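Local structure of SusD homolog (Bacteroides thetaiotaomicron VPI-5482, 3IHV) at residues A[129-132]-A[133-137]; A[469-472]-A[473-476]; A[506-510]-A[511-515]. The protein probably binds sugars or glycans at the bacterial outer membrane for import, as other members of the SusD family do. All blocks are in the same frame, centred on the assembly; numbering follows the deposited sequence.

Overall arrangement
The three contacts lie in series along the chain but meet in space, each local to one run of backbone. Contact 1 closes helix 107-135, contact 2 makes up helix 469-475, and contact 3 runs from the end of helix 504-507 into the loop beyond. The centre of contact 2 is about 13 Å from the centres of both others; those of contacts 1 and 3 are about 16 Å apart. Gln471 packs against Arg133 and Arg134. Leu515 CD2 sits 3.6 Å from Gly136 N, and Ile474 CG2 lies 3.6 Å from Glu514 O. No contact residue binds either sodium ion, although helix 479-493, which packs on contacts 2 and 3, carries Gly491 and Tyr492 of one site.

Contact 1 (A[129-132]-A[133-137]); sequences FELV and RRFGN
Glu130, Arg133 and Arg134 form a salt-bridge network on the final turns of helix 107-135, in a protein whose SusD family belongs to the helical TPR clan. Both arginines converge on one oxygen. Arg133 grips Glu130 OE1 side-on, through NE at 2.9 Å and NH2 at 3.1 Å, while Arg134 NE reaches the same OE1 at 2.9 Å. The bonds run in the guanidinium planes, yet all arrive from above the carboxylate plane. A bend at chi2 of Glu130 (-78°) turns the carboxylate toward the C-terminal end of the helix, where both arginines lie. Its OE2 is engaged separately, by Tyr37 OH and by a water that also accepts from Arg134 NH2 at 2.8 Å.

Arg133 has CG between its backbone N and carbonyl carbon (chi1 74°), which lays the stem across Phe129: CD stands 3.8 Å from the ring centroid of Phe129, a CH-pi contact over the face. Helices 159-176 and 195-210 also pack on this phenylalanine. Leu131 CD2 touches Phe135 CD2, one turn later, at 4.0 Å, on the side packed by helix 75-101. Gly136 still donates its N to Val132 O (2.9 Å), but its positive phi, easy for a residue without CB, ends the helix. With three N-H groups on OE1, Glu130 is probably held as the anion, partly offsetting the two adjacent buried arginine charges.

Contact 2 (A[469-472]-A[473-476]); sequences RRQD and LIRW
Leu473 meets Arg469 twice: its N bonds to Arg469 O, and its CD2 rests over one face of the guanidinium, 4.1 Å from Arg469 NE. A branched apolar residue can lie against that flat face while the charge is paired with Asp50. Ile474 repeats the i to i+4 bond with Arg470 O; its CD1 touches the stem of Arg470, 4.0 Å from CG, and the amide of Gln471, 3.9 Å from OE1; the charged end of Arg470 runs on to Asn68 and Leu47 O.

These bonds build helix 469-475, a short helix in the SusD-family region, set between helix 448-463 and helix 479-493. Arg475 then turns back on Asp472. A chi1 of 70° swings its stem over Asp472, and the extended chain brings two nitrogens side-on to Asp472 OD1: NE at 2.8 Å and NH2 at 3.2 Å. Both come from the same face of the carboxylate, whose plane is turned 77° from the guanidinium. Asp472 OD2 is held by Arg459, and Arg475 NH2 also pairs with Glu406. A leucine in place of Arg475 takes away NE and NH2, which would probably leave Asp472 OD1 without its two donors and Glu406 short of a charged mate.

Trp476 N bonds to Asp472 O, and its six-membered ring offers a face to Asp472 CB, 3.8 Å from the centroid (CH-pi). The indole edge, at CZ3, comes 3.7 Å from Arg469 NH1, with the guanidinium turned 87° to the ring; on the other side of the indole, NE1 is hydrogen-bonded to Glu406 OE2.

Contact 3 (A[506-510]-A[511-515]); sequences TYTEE and GKHEL
His513 and Glu509 fold the chain back where it enters a type I beta turn, Lys512 to Leu515. Glu509 N donates to His513 ND1 at 3.0 Å, in the ring plane of the imidazole. Histidine suits the place because ND1 can act as an acceptor on a short side chain. In return Glu509 O takes His513 N at 3.2 Å and Lys512 N at 3.1 Å, the latter from above the carbonyl plane.

Lys512, fully extended with CG anti to its own nitrogen (chi1 179°), crosses Glu509 at a slant. Lys512 CD lies 3.7 Å from Glu509 OE1. The charges stop short of a salt bridge, and a water joins them, 2.6 Å from Glu509 OE1 and 2.8 Å from Lys512 NZ. Between these residues Gly511 takes a positive phi at which a side chain would jam against Glu510 O; its N is held by Glu514 OE2 at 2.9 Å, on the syn lone pair.

Farther out, Thr508 OG1 is tied to Val504 O and Asn68. Trp535 meets the His513 ring nearly at a right angle and makes a cation-pi contact with Lys512, while its NE1 hydrogen-bonds to Lys512 O and Leu515 O.

Contact 1 (A[129-132]-A[133-137])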
ATOM      1  N   PHE A 129       2.730  12.420  -1.286  1.00  6.72           N
ATOM      2  CA  PHE A 129       1.634  11.752  -1.972  1.00  6.96           C
ATOM      3  C   PHE A 129       0.659  11.200  -0.954  1.00  6.99           C
ATOM      4  O   PHE A 129      -0.542  11.346  -1.118  1.00  7.76           O
ATOM      5  CB  PHE A 129       2.175  10.624  -2.872  1.00  6.45           C
ATOM      6  CG  PHE A 129       1.099   9.880  -3.654  1.00  8.17           C
ATOM      7  CD1 PHE A 129       0.089  10.563  -4.306  1.00  6.42           C
ATOM      8  CD2 PHE A 129       1.148   8.527  -3.800  1.00  8.58           C
ATOM      9  CE1 PHE A 129      -0.879   9.916  -5.026  1.00  7.17           C
ATOM     10  CE2 PHE A 129       0.163   7.864  -4.553  1.00 10.35           C
ATOM     11  CZ  PHE A 129      -0.826   8.580  -5.179  1.00  9.25           C
ATOM     12  N   GLU A 130       1.175  10.493   0.058  1.00  7.13           N
ATOM     13  CA  GLU A 130       0.317   9.980   1.121  1.00  7.02           C
ATOM     14  C   GLU A 130      -0.449  11.113   1.791  1.00  6.57           C
ATOM     15  O   GLU A 130      -1.653  10.983   2.037  1.00  6.99           O
ATOM     16  CB  GLU A 130       1.077   9.174   2.187  1.00  8.50           C
ATOM     17  CG  GLU A 130       1.667   7.866   1.692  1.00  9.08           C
ATOM     18  CD  GLU A 130       0.652   6.718   1.554  1.00 11.12           C
ATOM     19  OE1 GLU A 130      -0.546   6.982   1.324  1.00 10.23           O
ATOM     20  OE2 GLU A 130       1.065   5.531   1.651  1.00 10.46           O
ATOM     21  N   LEU A 131       0.240  12.201   2.099  1.00  5.99           N
ATOM     22  CA  LEU A 131      -0.422  13.337   2.757  1.00  5.28           C
ATOM     23  C   LEU A 131      -1.529  13.891   1.888  1.00  6.43           C
ATOM     24  O   LEU A 131      -2.667  14.073   2.337  1.00  6.95           O
ATOM     25  CB  LEU A 131       0.549  14.484   3.085  1.00  5.20           C
ATOM     26  CG  LEU A 131       1.444  14.345   4.308  1.00  7.91           C
ATOM     27  CD1 LEU A 131       2.512  15.453   4.348  1.00  5.97           C
ATOM     28  CD2 LEU A 131       0.554  14.359   5.591  1.00  3.98           C
ATOM     29  N   VAL A 132      -1.217  14.173   0.643  1.00  7.44           N
ATOM     30  CA  VAL A 132      -2.217  14.801  -0.179  1.00  5.53           C
ATOM     31  C   VAL A 132      -3.422  13.888  -0.491  1.00  7.50           C
ATOM     32  O   VAL A 132      -4.568  14.358  -0.493  1.00  7.12           O
ATOM     33  CB  VAL A 132      -1.625  15.404  -1.488  1.00  7.52           C
ATOM     34  CG1 VAL A 132      -1.319  14.301  -2.565  1.00  5.02           C
ATOM     35  CG2 VAL A 132      -2.558  16.462  -2.052  1.00  6.88           C
ATOM     36  N   ARG A 133      -3.188  12.599  -0.736  1.00  7.25           N
ATOM     37  CA  ARG A 133      -4.303  11.751  -1.095  1.00  7.41           C
ATOM     38  C   ARG A 133      -5.149  11.414   0.135  1.00  8.00           C
ATOM     39  O   ARG A 133      -6.368  11.228   0.007  1.00  8.27           O
ATOM     40  CB  ARG A 133      -3.873  10.470  -1.851  1.00  7.90           C
ATOM     41  CG  ARG A 133      -3.202   9.398  -1.003  1.00  6.57           C
ATOM     42  CD  ARG A 133      -2.632   8.347  -1.922  1.00  6.41           C
ATOM     43  NE  ARG A 133      -2.026   7.251  -1.203  1.00  9.61           N
ATOM     44  CZ  ARG A 133      -1.938   6.017  -1.661  1.00  8.01           C
ATOM     45  NH1 ARG A 133      -2.490   5.682  -2.804  1.00  7.89           N
ATOM     46  NH2 ARG A 133      -1.346   5.098  -0.940  1.00 10.81           N
ATOM     47  N   ARG A 134      -4.541  11.301   1.314  1.00  7.72           N
ATOM     48  CA  ARG A 134      -5.275  10.919   2.509  1.00  7.29           C
ATOM     49  C   ARG A 134      -5.908  12.073   3.275  1.00  7.71           C
ATOM     50  O   ARG A 134      -6.968  11.900   3.895  1.00  7.85           O
ATOM     51  CB  ARG A 134      -4.387  10.067   3.446  1.00  7.18           C
ATOM     52  CG  ARG A 134      -3.944   8.774   2.787  1.00  6.03           C
ATOM     53  CD  ARG A 134      -3.076   7.905   3.684  1.00  6.78           C
ATOM     54  NE  ARG A 134      -2.812   6.641   3.040  1.00  7.47           N
ATOM     55  CZ  ARG A 134      -3.616   5.573   3.060  1.00  8.90           C
ATOM     56  NH1 ARG A 134      -4.781   5.556   3.712  1.00  9.82           N
ATOM     57  NH2 ARG A 134      -3.240   4.494   2.381  1.00 10.72           N
ATOM     58  N   PHE A 135      -5.244  13.238   3.249  1.00  7.77           N
ATOM     59  CA  PHE A 135      -5.664  14.413   3.981  1.00  6.63           C
ATOM     60  C   PHE A 135      -6.160  15.555   3.124  1.00  6.86           C
ATOM     61  O   PHE A 135      -6.730  16.497   3.655  1.00  7.98           O
ATOM     62  CB  PHE A 135      -4.556  14.885   4.915  1.00  5.56           C
ATOM     63  CG  PHE A 135      -4.209  13.907   6.023  1.00  6.39           C
ATOM     64  CD1 PHE A 135      -4.934  13.901   7.216  1.00  7.19           C
ATOM     65  CD2 PHE A 135      -3.169  13.003   5.891  1.00  7.61           C
ATOM     66  CE1 PHE A 135      -4.624  13.023   8.268  1.00  8.52           C
ATOM     67  CE2 PHE A 135      -2.853  12.139   6.943  1.00  7.33           C
ATOM     68  CZ  PHE A 135      -3.579  12.149   8.116  1.00  8.76           C
ATOM     69  N   GLY A 136      -5.845  15.526   1.833  1.00  6.20           N
ATOM     70  CA  GLY A 136      -6.409  16.515   0.902  1.00  6.00           C
ATOM     71  C   GLY A 136      -5.846  17.914   0.877  1.00  6.56           C
ATOM     72  O   GLY A 136      -5.518  18.434  -0.183  1.00  9.09           O
ATOM     73  N   ASN A 137      -5.786  18.551   2.042  1.00  6.69           N
ATOM     74  CA  ASN A 137      -5.416  19.948   2.206  1.00  6.76           C
ATOM     75  C   ASN A 137      -4.291  20.039   3.233  1.00  6.03           C
ATOM     76  O   ASN A 137      -4.541  20.119   4.436  1.00  5.22           O
ATOM     77  CB  ASN A 137      -6.670  20.652   2.676  1.00  6.64           C
ATOM     78  CG  ASN A 137      -7.754  20.559   1.645  1.00  8.85           C
ATOM     79  OD1 ASN A 137      -7.641  21.199   0.610  1.00  8.47           O
ATOM     80  ND2 ASN A 137      -8.762  19.695   1.863  1.00  7.76           N
TER
HETATM   81  O   HOH W   1      -0.570   3.600   1.966  1.00 12.22           O

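Contact 2 (A[469-472]-A[473-476])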
ATOM      1  N   ARG A 469      -7.133  -0.611  -2.370  1.00  7.21           N
ATOM      2  CA  ARG A 469      -8.526  -0.575  -2.773  1.00  8.09           C
ATOM      3  C   ARG A 469      -9.287   0.684  -2.369  1.00  7.99           C
ATOM      4  O   ARG A 469     -10.006   1.291  -3.172  1.00  5.91           O
ATOM      5  CB  ARG A 469      -9.253  -1.832  -2.299  1.00  6.97           C
ATOM      6  CG  ARG A 469     -10.666  -1.945  -2.865  1.00  8.80           C
ATOM      7  CD  ARG A 469     -10.639  -2.051  -4.369  1.00  9.02           C
ATOM      8  NE  ARG A 469     -11.908  -2.451  -4.964  1.00  7.73           N
ATOM      9  CZ  ARG A 469     -12.035  -2.679  -6.265  1.00  7.91           C
ATOM     10  NH1 ARG A 469     -10.999  -2.512  -7.081  1.00  7.33           N
ATOM     11  NH2 ARG A 469     -13.208  -3.044  -6.772  1.00 10.24           N
ATOM     12  N   ARG A 470      -9.174   1.047  -1.103  1.00  7.29           N
ATOM     13  CA  ARG A 470      -9.887   2.234  -0.630  1.00  8.81           C
ATOM     14  C   ARG A 470      -9.451   3.493  -1.357  1.00  9.34           C
ATOM     15  O   ARG A 470     -10.296   4.297  -1.819  1.00  7.84           O
ATOM     16  CB  ARG A 470      -9.704   2.356   0.864  1.00  9.03           C
ATOM     17  CG  ARG A 470     -10.489   3.498   1.492  1.00 10.18           C
ATOM     18  CD  ARG A 470     -10.637   3.274   2.978  1.00 11.64           C
ATOM     19  NE  ARG A 470     -11.141   4.473   3.632  1.00 13.19           N
ATOM     20  CZ  ARG A 470     -11.740   4.530   4.810  1.00 11.47           C
ATOM     21  NH1 ARG A 470     -11.914   3.449   5.540  1.00 12.50           N
ATOM     22  NH2 ARG A 470     -12.127   5.710   5.282  1.00 15.68           N
ATOM     23  N   GLN A 471      -8.134   3.700  -1.508  1.00  8.48           N
ATOM     24  CA  GLN A 471      -7.721   4.910  -2.244  1.00  8.53           C
ATOM     25  C   GLN A 471      -8.112   4.884  -3.720  1.00  7.64           C
ATOM     26  O   GLN A 471      -8.355   5.942  -4.299  1.00  8.62           O
ATOM     27  CB  GLN A 471      -6.231   5.186  -2.069  1.00  8.49           C
ATOM     28  CG  GLN A 471      -5.826   5.483  -0.659  1.00  9.58           C
ATOM     29  CD  GLN A 471      -6.468   6.727  -0.110  1.00 12.54           C
ATOM     30  OE1 GLN A 471      -7.014   6.712   1.001  1.00 12.92           O
ATOM     31  NE2 GLN A 471      -6.499   7.784  -0.919  1.00 14.33           N
ATOM     32  N   ASP A 472      -8.188   3.686  -4.308  1.00  8.55           N
ATOM     33  CA  ASP A 472      -8.654   3.522  -5.685  1.00  8.07           C
ATOM     34  C   ASP A 472     -10.124   3.930  -5.750  1.00  8.16           C
ATOM     35  O   ASP A 472     -10.481   4.745  -6.568  1.00  7.20           O
ATOM     36  CB  ASP A 472      -8.472   2.079  -6.174  1.00  7.63           C
ATOM     37  CG  ASP A 472      -7.019   1.759  -6.629  1.00  8.95           C
ATOM     38  OD1 ASP A 472      -6.257   2.690  -6.936  1.00  7.46           O
ATOM     39  OD2 ASP A 472      -6.657   0.563  -6.674  1.00  9.31           O
ATOM     40  N   LEU A 473     -10.963   3.356  -4.860  1.00  7.96           N
ATOM     41  CA  LEU A 473     -12.387   3.719  -4.841  1.00  8.75           C
ATOM     42  C   LEU A 473     -12.577   5.235  -4.697  1.00  8.73           C
ATOM     43  O   LEU A 473     -13.404   5.861  -5.388  1.00  8.44           O
ATOM     44  CB  LEU A 473     -13.121   2.959  -3.715  1.00  8.82           C
ATOM     45  CG  LEU A 473     -13.239   1.434  -3.861  1.00  8.21           C
ATOM     46  CD1 LEU A 473     -13.881   0.798  -2.596  1.00  5.70           C
ATOM     47  CD2 LEU A 473     -14.015   1.026  -5.121  1.00  6.55           C
ATOM     48  N   ILE A 474     -11.748   5.833  -3.849  1.00  8.91           N
ATOM     49  CA  ILE A 474     -11.771   7.266  -3.630  1.00  8.27           C
ATOM     50  C   ILE A 474     -11.381   8.035  -4.899  1.00  8.44           C
ATOM     51  O   ILE A 474     -12.116   8.913  -5.328  1.00  7.59           O
ATOM     52  CB  ILE A 474     -10.899   7.682  -2.397  1.00  8.72           C
ATOM     53  CG1 ILE A 474     -11.577   7.194  -1.120  1.00  7.77           C
ATOM     54  CG2 ILE A 474     -10.746   9.211  -2.351  1.00  8.11           C
ATOM     55  CD1 ILE A 474     -10.774   7.295   0.144  1.00  6.96           C
ATOM     56  N   ARG A 475     -10.260   7.696  -5.541  1.00  7.53           N
ATOM     57  CA  ARG A 475      -9.876   8.447  -6.733  1.00  7.64           C
ATOM     58  C   ARG A 475     -10.869   8.230  -7.894  1.00  8.03           C
ATOM     59  O   ARG A 475     -11.025   9.093  -8.775  1.00  7.31           O
ATOM     60  CB  ARG A 475      -8.434   8.133  -7.127  1.00  7.62           C
ATOM     61  CG  ARG A 475      -8.220   6.727  -7.680  1.00  8.17           C
ATOM     62  CD  ARG A 475      -6.739   6.469  -7.952  1.00  8.50           C
ATOM     63  NE  ARG A 475      -6.519   5.100  -8.421  1.00  7.07           N
ATOM     64  CZ  ARG A 475      -6.598   4.713  -9.686  1.00  7.29           C
ATOM     65  NH1 ARG A 475      -6.836   5.582 -10.630  1.00  7.40           N
ATOM     66  NH2 ARG A 475      -6.390   3.453 -10.001  1.00  6.65           N
ATOM     67  N   TRP A 476     -11.570   7.087  -7.868  1.00  7.54           N
ATOM     68  CA  TRP A 476     -12.620   6.830  -8.835  1.00  6.90           C
ATOM     69  C   TRP A 476     -13.926   7.545  -8.517  1.00  7.40           C
ATOM     70  O   TRP A 476     -14.810   7.542  -9.347  1.00  8.05           O
ATOM     71  CB  TRP A 476     -12.894   5.329  -8.988  1.00  6.96           C
ATOM     72  CG  TRP A 476     -11.716   4.523  -9.525  1.00  5.83           C
ATOM     73  CD1 TRP A 476     -10.764   4.969 -10.383  1.00  6.39           C
ATOM     74  CD2 TRP A 476     -11.370   3.168  -9.205  1.00  7.00           C
ATOM     75  NE1 TRP A 476      -9.857   3.986 -10.633  1.00  6.92           N
ATOM     76  CE2 TRP A 476     -10.229   2.851  -9.946  1.00  5.70           C
ATOM     77  CE3 TRP A 476     -11.967   2.173  -8.432  1.00  7.02           C
ATOM     78  CZ2 TRP A 476      -9.610   1.620  -9.868  1.00  8.91           C
ATOM     79  CZ3 TRP A 476     -11.348   0.923  -8.358  1.00  7.77           C
ATOM     80  CH2 TRP A 476     -10.187   0.659  -9.073  1.00  7.86           C
TER

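Contact 3 (A[506-510]-A[511-515])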
ATOM      1  N   THR A 506     -22.630   1.387   8.372  1.00  6.06           N
ATOM      2  CA  THR A 506     -23.416   2.149   9.327  1.00  7.54           C
ATOM      3  C   THR A 506     -22.954   3.607   9.431  1.00  8.15           C
ATOM      4  O   THR A 506     -23.775   4.514   9.538  1.00  8.70           O
ATOM      5  CB  THR A 506     -23.305   1.469  10.715  1.00  7.30           C
ATOM      6  OG1 THR A 506     -23.796   0.144  10.585  1.00  9.00           O
ATOM      7  CG2 THR A 506     -24.068   2.206  11.837  1.00  7.97           C
ATOM      8  N   TYR A 507     -21.652   3.834   9.326  1.00  6.79           N
ATOM      9  CA  TYR A 507     -21.070   5.153   9.632  1.00  7.55           C
ATOM     10  C   TYR A 507     -20.481   5.933   8.467  1.00  7.53           C
ATOM     11  O   TYR A 507     -20.298   7.149   8.576  1.00  8.41           O
ATOM     12  CB  TYR A 507     -19.951   4.916  10.647  1.00  8.64           C
ATOM     13  CG  TYR A 507     -20.400   4.170  11.883  1.00  9.85           C
ATOM     14  CD1 TYR A 507     -21.113   4.826  12.881  1.00 11.54           C
ATOM     15  CD2 TYR A 507     -20.114   2.823  12.055  1.00 10.51           C
ATOM     16  CE1 TYR A 507     -21.521   4.174  13.984  1.00 11.06           C
ATOM     17  CE2 TYR A 507     -20.497   2.157  13.206  1.00 10.41           C
ATOM     18  CZ  TYR A 507     -21.192   2.848  14.163  1.00 13.46           C
ATOM     19  OH  TYR A 507     -21.639   2.244  15.307  1.00 15.11           O
ATOM     20  N   THR A 508     -20.139   5.246   7.365  1.00  7.35           N
ATOM     21  CA  THR A 508     -19.504   5.894   6.204  1.00  7.94           C
ATOM     22  C   THR A 508     -20.435   6.936   5.627  1.00  7.87           C
ATOM     23  O   THR A 508     -21.610   6.655   5.338  1.00 10.44           O
ATOM     24  CB  THR A 508     -19.108   4.885   5.122  1.00  6.90           C
ATOM     25  OG1 THR A 508     -18.173   3.957   5.699  1.00  6.92           O
ATOM     26  CG2 THR A 508     -18.456   5.564   3.928  1.00  7.06           C
ATOM     27  N   GLU A 509     -19.922   8.151   5.501  1.00  8.03           N
ATOM     28  CA  GLU A 509     -20.730   9.298   5.093  1.00  8.76           C
ATOM     29  C   GLU A 509     -20.205   9.899   3.816  1.00  8.80           C
ATOM     30  O   GLU A 509     -19.027  10.196   3.675  1.00  8.28           O
ATOM     31  CB  GLU A 509     -20.743  10.317   6.235  1.00  9.58           C
ATOM     32  CG  GLU A 509     -21.606  11.565   6.012  1.00 13.53           C
ATOM     33  CD  GLU A 509     -21.676  12.487   7.244  1.00 18.46           C
ATOM     34  OE1 GLU A 509     -21.361  12.046   8.387  1.00 18.47           O
ATOM     35  OE2 GLU A 509     -22.076  13.660   7.053  1.00 20.84           O
ATOM     36  N   GLU A 510     -21.103  10.121   2.871  1.00  9.94           N
ATOM     37  CA  GLU A 510     -20.704  10.652   1.590  1.00 10.36           C
ATOM     38  C   GLU A 510     -20.245  12.080   1.772  1.00  9.76           C
ATOM     39  O   GLU A 510     -20.892  12.851   2.440  1.00  9.48           O
ATOM     40  CB  GLU A 510     -21.880  10.629   0.618  1.00 10.98           C
ATOM     41  CG  GLU A 510     -21.460  10.933  -0.794  1.00 14.21           C
ATOM     42  CD  GLU A 510     -22.588  10.745  -1.775  1.00 20.09           C
ATOM     43  OE1 GLU A 510     -23.784  10.836  -1.394  1.00 23.19           O
ATOM     44  OE2 GLU A 510     -22.263  10.483  -2.943  1.00 25.45           O
ATOM     45  N   GLY A 511     -19.117  12.436   1.172  1.00  9.33           N
ATOM     46  CA  GLY A 511     -18.608  13.800   1.314  1.00  9.77           C
ATOM     47  C   GLY A 511     -17.783  14.011   2.580  1.00  9.74           C
ATOM     48  O   GLY A 511     -17.314  15.124   2.821  1.00 11.42           O
ATOM     49  N   LYS A 512     -17.595  12.958   3.367  1.00  8.51           N
ATOM     50  CA  LYS A 512     -16.775  13.034   4.560  1.00  7.96           C
ATOM     51  C   LYS A 512     -15.604  12.072   4.460  1.00  8.61           C
ATOM     52  O   LYS A 512     -14.425  12.484   4.434  1.00  7.86           O
ATOM     53  CB  LYS A 512     -17.629  12.711   5.810  1.00  7.93           C
ATOM     54  CG  LYS A 512     -16.848  12.736   7.127  1.00  7.30           C
ATOM     55  CD  LYS A 512     -17.722  12.476   8.306  1.00  7.19           C
ATOM     56  CE  LYS A 512     -16.903  12.453   9.590  1.00  8.34           C
ATOM     57  NZ  LYS A 512     -17.790  12.255  10.762  1.00  9.77           N
ATOM     58  N   HIS A 513     -15.928  10.778   4.340  1.00  8.15           N
ATOM     59  CA  HIS A 513     -14.927   9.717   4.505  1.00  8.77           C
ATOM     60  C   HIS A 513     -14.002   9.468   3.310  1.00  7.98           C
ATOM     61  O   HIS A 513     -13.177   8.580   3.370  1.00 10.28           O
ATOM     62  CB  HIS A 513     -15.561   8.422   5.069  1.00  8.16           C
ATOM     63  CG  HIS A 513     -16.016   8.569   6.492  1.00  9.38           C
ATOM     64  ND1 HIS A 513     -17.349   8.655   6.859  1.00  9.51           N
ATOM     65  CD2 HIS A 513     -15.306   8.716   7.641  1.00  8.06           C
ATOM     66  CE1 HIS A 513     -17.436   8.837   8.164  1.00 10.40           C
ATOM     67  NE2 HIS A 513     -16.210   8.890   8.664  1.00  7.98           N
ATOM     68  N   GLU A 514     -14.102  10.292   2.289  1.00  8.88           N
ATOM     69  CA  GLU A 514     -13.145  10.278   1.183  1.00  9.67           C
ATOM     70  C   GLU A 514     -11.813  10.938   1.617  1.00  9.56           C
ATOM     71  O   GLU A 514     -10.827  10.858   0.884  1.00  9.23           O
ATOM     72  CB  GLU A 514     -13.659  10.985  -0.048  1.00 10.11           C
ATOM     73  CG  GLU A 514     -14.993  10.468  -0.564  1.00 10.92           C
ATOM     74  CD  GLU A 514     -16.180  11.066   0.138  1.00 14.10           C
ATOM     75  OE1 GLU A 514     -15.977  12.026   0.909  1.00 11.15           O
ATOM     76  OE2 GLU A 514     -17.313  10.570  -0.087  1.00 13.29           O
ATOM     77  N   LEU A 515     -11.810  11.629   2.754  1.00  8.45           N
ATOM     78  CA  LEU A 515     -10.578  12.129   3.388  1.00  8.32           C
ATOM     79  C   LEU A 515     -10.561  11.806   4.852  1.00  6.99           C
ATOM     80  O   LEU A 515     -11.623  11.618   5.472  1.00  6.84           O
ATOM     81  CB  LEU A 515     -10.510  13.640   3.301  1.00  7.93           C
ATOM     82  CG  LEU A 515     -10.332  14.229   1.895  1.00  7.89           C
ATOM     83  CD1 LEU A 515     -10.533  15.753   1.950  1.00  6.96           C
ATOM     84  CD2 LEU A 515      -8.950  13.862   1.272  1.00  7.40           C
TER
HETATM   85  O   HOH W   2     -17.502   8.399   2.009  1.00 11.44           O
HETATM   86  O   HOH W   3     -19.913  10.685   9.992  1.00 23.48           O